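Local structure of mosquitocidal toxin (Lysinibacillus sphaericus, 2VSE) at residues Y28-T33 / V783-N788; N697-Y702 / W830-S835. The protein acts as a mosquitocidal holotoxin, probably an ADP-ribosyltransferase carried together with ricin-B-like lectin domains. All coordinates share one frame; numbering follows the deposited sequence.

Contact 1: residues Y28-T33 / V783-N788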
# COMPACT_ATOMS: atom_id res chain seq x y z
N TYR A 28 11.19 -3.66 8.95
CA TYR A 28 11.66 -3.10 10.20
C TYR A 28 13.19 -3.25 10.30
O TYR A 28 13.88 -2.35 10.77
CB TYR A 28 10.95 -3.74 11.39
CG TYR A 28 11.41 -3.16 12.69
CD1 TYR A 28 10.82 -2.01 13.21
CD2 TYR A 28 12.46 -3.74 13.40
CE1 TYR A 28 11.25 -1.48 14.42
CE2 TYR A 28 12.91 -3.20 14.60
CZ TYR A 28 12.30 -2.07 15.09
OH TYR A 28 12.75 -1.53 16.27
N GLN A 29 13.69 -4.39 9.84
CA GLN A 29 15.12 -4.63 9.80
C GLN A 29 15.84 -3.63 8.88
O GLN A 29 16.85 -3.04 9.28
CB GLN A 29 15.39 -6.07 9.34
CG GLN A 29 16.86 -6.42 9.22
CD GLN A 29 17.08 -7.79 8.64
OE1 GLN A 29 16.56 -8.77 9.14
NE2 GLN A 29 17.87 -7.86 7.57
N LEU A 30 15.31 -3.44 7.68
CA LEU A 30 15.94 -2.54 6.72
C LEU A 30 15.93 -1.08 7.19
O LEU A 30 16.92 -0.37 7.02
CB LEU A 30 15.30 -2.68 5.33
CG LEU A 30 15.30 -4.09 4.73
CD1 LEU A 30 14.38 -4.16 3.52
CD2 LEU A 30 16.71 -4.62 4.37
N ILE A 31 14.83 -0.66 7.80
CA ILE A 31 14.74 0.69 8.37
C ILE A 31 15.71 0.85 9.54
O ILE A 31 16.42 1.84 9.59
CB ILE A 31 13.28 1.05 8.80
CG1 ILE A 31 12.33 0.98 7.60
CG2 ILE A 31 13.23 2.45 9.40
CD1 ILE A 31 10.84 1.17 7.96
N SER A 32 15.74 -0.14 10.43
CA SER A 32 16.59 -0.09 11.63
C SER A 32 18.10 -0.08 11.38
O SER A 32 18.80 0.63 12.10
CB SER A 32 16.26 -1.23 12.60
OG SER A 32 14.91 -1.15 13.02
N THR A 33 18.60 -0.85 10.39
CA THR A 33 20.07 -0.98 10.22
C THR A 33 20.80 0.33 10.04
O THR A 33 21.93 0.44 10.44
CB THR A 33 20.59 -1.93 9.08
OG1 THR A 33 19.75 -1.89 7.92
CG2 THR A 33 20.73 -3.32 9.56
N VAL A 783 30.48 -2.81 -1.10
CA VAL A 783 29.72 -2.74 0.13
C VAL A 783 28.43 -3.54 -0.08
O VAL A 783 27.58 -3.17 -0.86
CB VAL A 783 29.49 -1.26 0.53
CG1 VAL A 783 28.73 -1.15 1.82
CG2 VAL A 783 30.82 -0.53 0.65
N GLU A 784 28.31 -4.66 0.62
CA GLU A 784 27.26 -5.63 0.31
C GLU A 784 26.40 -5.86 1.54
O GLU A 784 26.91 -6.24 2.59
CB GLU A 784 27.87 -6.96 -0.14
CG GLU A 784 28.84 -6.82 -1.32
CD GLU A 784 29.63 -8.11 -1.65
OE1 GLU A 784 29.68 -9.04 -0.82
OE2 GLU A 784 30.19 -8.17 -2.77
N TYR A 785 25.10 -5.61 1.41
CA TYR A 785 24.18 -5.85 2.48
C TYR A 785 23.90 -7.34 2.62
O TYR A 785 23.63 -8.02 1.62
CB TYR A 785 22.85 -5.09 2.28
CG TYR A 785 21.94 -5.22 3.48
CD1 TYR A 785 22.29 -4.63 4.71
CD2 TYR A 785 20.77 -5.95 3.43
CE1 TYR A 785 21.49 -4.75 5.84
CE2 TYR A 785 19.96 -6.09 4.56
CZ TYR A 785 20.33 -5.48 5.76
OH TYR A 785 19.55 -5.58 6.87
N ASN A 786 23.97 -7.85 3.85
CA ASN A 786 23.63 -9.23 4.11
C ASN A 786 22.32 -9.32 4.89
O ASN A 786 22.22 -8.80 6.01
CB ASN A 786 24.78 -9.97 4.82
CG ASN A 786 24.49 -11.45 5.01
OD1 ASN A 786 23.79 -11.84 5.94
ND2 ASN A 786 25.02 -12.28 4.13
N PHE A 787 21.32 -9.96 4.30
CA PHE A 787 19.95 -9.91 4.79
C PHE A 787 19.76 -10.72 6.05
O PHE A 787 19.03 -10.33 6.96
CB PHE A 787 18.98 -10.40 3.71
CG PHE A 787 18.72 -9.39 2.65
CD1 PHE A 787 17.59 -8.57 2.71
CD2 PHE A 787 19.62 -9.23 1.60
CE1 PHE A 787 17.36 -7.60 1.74
CE2 PHE A 787 19.40 -8.26 0.62
CZ PHE A 787 18.27 -7.45 0.69
N ASN A 788 20.42 -11.87 6.09
CA ASN A 788 20.29 -12.77 7.20
C ASN A 788 21.04 -12.28 8.45
O ASN A 788 20.47 -12.28 9.54
CB ASN A 788 20.69 -14.17 6.73
CG ASN A 788 21.14 -15.06 7.86
OD1 ASN A 788 20.36 -15.44 8.72
ND2 ASN A 788 22.42 -15.42 7.83
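Leu30 and Phe787 have the nearest CA atoms of the two backbones; the axes of helix 28-33 and strand 783-786 pass 11.7 Å apart at 138°. The strand belongs to the last ricin-B-type beta-trefoil domain. The helix comes from the N-terminal end of the toxin, so the contact is an interface between distant parts of one chain.

Gln29 is the polar link. Its CG stands opposite the backbone N (chi1 178°), and the extended chain carries the amide out to the trefoil. NE2 donates twice. One bond goes to the backbone O of Phe787 at 2.8 Å, in the carbonyl plane and on a lone pair. The other goes to OH of Tyr785 and lies in the amide plane of Gln29. The two acceptors together fix the rotation of the amide. NE2 meets the Tyr785 ring at its edge, and the ring and amide planes are 49° apart. Tyr785 OH also hydrogen-bonds to Asp790, its strongest polar partner, which touches the side chains of Gln29 and Thr33 as well.

Apolar packing lies beside this polar point. Leu30 sends CD2 alone to the aromatic pair, 3.6 Å from CE2 of Tyr785 and 4.0 Å from CE1 of Phe787. The Thr33 and Tyr785 side chains point at each other from opposite directions, with CG2 of Thr33 close to OH. Tyr689 stacks on the Phe787 ring, and Phe792 meets Tyr785 edge-to-face. Within the trefoil segment, CD2 of Tyr785 sits over the centre of the Phe787 ring, 3.8 Å above its plane.

Contact 2: residues N697-Y702 / W830-S835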
# COMPACT_ATOMS: atom_id res chain seq x y z
N ASN A 697 20.80 3.10 -5.49
CA ASN A 697 20.99 2.94 -4.04
C ASN A 697 22.47 2.88 -3.67
O ASN A 697 22.96 1.85 -3.17
CB ASN A 697 20.22 1.73 -3.48
CG ASN A 697 18.78 2.06 -3.11
OD1 ASN A 697 18.46 2.25 -1.93
ND2 ASN A 697 17.90 2.13 -4.11
N ASN A 698 23.18 3.98 -3.91
CA ASN A 698 24.61 4.05 -3.59
C ASN A 698 24.90 5.01 -2.46
O ASN A 698 24.19 5.99 -2.28
CB ASN A 698 25.42 4.40 -4.84
CG ASN A 698 25.03 3.54 -6.04
OD1 ASN A 698 25.21 2.32 -6.02
ND2 ASN A 698 24.47 4.17 -7.06
N PHE A 699 25.94 4.74 -1.70
CA PHE A 699 26.37 5.63 -0.64
C PHE A 699 27.08 6.86 -1.20
O PHE A 699 27.91 6.76 -2.12
CB PHE A 699 27.33 4.91 0.30
CG PHE A 699 26.71 3.79 1.06
CD1 PHE A 699 26.09 4.03 2.28
CD2 PHE A 699 26.75 2.49 0.56
CE1 PHE A 699 25.52 2.97 3.02
CE2 PHE A 699 26.19 1.43 1.27
CZ PHE A 699 25.57 1.66 2.50
N THR A 700 26.74 8.03 -0.65
CA THR A 700 27.46 9.26 -0.94
C THR A 700 27.73 10.02 0.36
O THR A 700 26.94 9.95 1.29
CB THR A 700 26.69 10.15 -1.91
OG1 THR A 700 25.40 10.46 -1.35
CG2 THR A 700 26.48 9.45 -3.25
N GLY A 701 28.86 10.72 0.41
CA GLY A 701 29.21 11.54 1.54
C GLY A 701 30.04 10.84 2.60
O GLY A 701 30.79 9.91 2.31
N TYR A 702 29.87 11.30 3.84
CA TYR A 702 30.77 10.93 4.91
C TYR A 702 30.10 10.02 5.92
O TYR A 702 28.92 10.19 6.23
CB TYR A 702 31.27 12.21 5.59
CG TYR A 702 32.16 13.05 4.70
CD1 TYR A 702 33.54 12.87 4.71
CD2 TYR A 702 31.61 14.04 3.87
CE1 TYR A 702 34.37 13.65 3.91
CE2 TYR A 702 32.44 14.82 3.07
CZ TYR A 702 33.82 14.61 3.10
OH TYR A 702 34.66 15.36 2.31
N TRP A 830 29.30 -4.42 9.18
CA TRP A 830 29.47 -2.99 9.38
C TRP A 830 28.19 -2.22 9.19
O TRP A 830 27.32 -2.62 8.41
CB TRP A 830 30.54 -2.47 8.43
CG TRP A 830 31.83 -3.22 8.57
CD1 TRP A 830 32.24 -4.32 7.86
CD2 TRP A 830 32.87 -2.94 9.51
NE1 TRP A 830 33.48 -4.72 8.29
CE2 TRP A 830 33.89 -3.89 9.30
CE3 TRP A 830 33.05 -1.96 10.50
CZ2 TRP A 830 35.07 -3.91 10.06
CZ3 TRP A 830 34.22 -1.98 11.25
CH2 TRP A 830 35.21 -2.94 11.02
N ASN A 831 28.07 -1.11 9.92
CA ASN A 831 27.02 -0.13 9.68
C ASN A 831 27.65 1.14 9.13
O ASN A 831 28.83 1.42 9.37
CB ASN A 831 26.31 0.25 10.96
CG ASN A 831 25.95 -0.96 11.82
OD1 ASN A 831 25.03 -1.71 11.50
ND2 ASN A 831 26.66 -1.12 12.94
N PHE A 832 26.86 1.91 8.39
CA PHE A 832 27.31 3.19 7.88
C PHE A 832 26.48 4.30 8.46
O PHE A 832 25.33 4.45 8.11
CB PHE A 832 27.26 3.19 6.36
CG PHE A 832 28.30 2.29 5.74
CD1 PHE A 832 29.52 2.82 5.30
CD2 PHE A 832 28.08 0.93 5.63
CE1 PHE A 832 30.48 2.00 4.74
CE2 PHE A 832 29.03 0.11 5.07
CZ PHE A 832 30.24 0.65 4.62
N ILE A 833 27.06 5.05 9.38
CA ILE A 833 26.38 6.14 10.04
C ILE A 833 26.87 7.47 9.48
O ILE A 833 28.06 7.81 9.61
CB ILE A 833 26.66 6.14 11.57
CG1 ILE A 833 26.33 4.79 12.23
CG2 ILE A 833 25.90 7.30 12.26
CD1 ILE A 833 27.17 4.51 13.55
N PRO A 834 25.95 8.25 8.87
CA PRO A 834 26.28 9.58 8.36
C PRO A 834 27.13 10.38 9.33
O PRO A 834 26.82 10.43 10.52
CB PRO A 834 24.91 10.23 8.18
CG PRO A 834 24.03 9.08 7.81
CD PRO A 834 24.53 7.91 8.62
N SER A 835 28.21 10.97 8.83
CA SER A 835 29.06 11.82 9.65
C SER A 835 29.30 13.12 8.92
O SER A 835 28.66 13.40 7.90
CB SER A 835 30.40 11.17 9.99
OG SER A 835 31.13 10.83 8.83
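The Phe699 ring leans obliquely on the base of the Phe832 side chain, and the two side chains cross at about a right angle. The ring centroids are 4.8 Å apart and the planes are inclined by 38°. The touching corner of Phe699 is CE1, which reaches CB of Phe832 at 3.8 Å and CG at nearly the same distance. CZ of Phe699 lies next to CD2 of Phe832. Both side chains start out toward the opposite segment. Both rings are buried, and Leu739 of strand 737-742 touches each of them. Phe703 and Phe792 meet the Phe699 ring edge-to-face, which extends the aromatic cluster.

The other end of the contact is made by main chain. Ser835 N donates to Tyr702 O at 2.8 Å, and the bond is nearly straight (169°). The same oxygen takes a CA-H...O contact from Pro834 CA at 3.4 Å.

Ser835 also touches with its side chain. With chi1 at 59°, OG lies between the backbone N and the carbonyl carbon, and it comes within 3.2 Å of Tyr702 C. CB of Tyr702 packs against the same OG of Ser835 at 3.5 Å. The hydrogen bond of this hydroxyl goes to Ser736 OG.

Asn704 with Ile833 and Ser706 with Asn831 continue the backbone pairing in antiparallel fashion. Joining the first strand of the domain, 701-707, to its last, 830-834, in this way is characteristic of the closed beta-trefoil of ricin-B lectins.

From the N terminus the chain first lays down helix 24-33, whose residues 28-33 form the earlier side of contact 1. It then runs through the ADP-ribosyltransferase part and three further trefoil domains before reaching 697-702. Residues 783-788 close contact 1 across 749 intervening residues. Residues 830-835 close contact 2 across 127. The segments alternate along the chain, so the two closures cross rather than nest. Contact 2 shuts the last trefoil on itself, whereas contact 1 ties that trefoil to the N-terminal helix. Their centres are 13 Å apart and both reach the same sheet. Val783 joins them directly, its CG1 lying 3.5 Å from CE2 of Phe832.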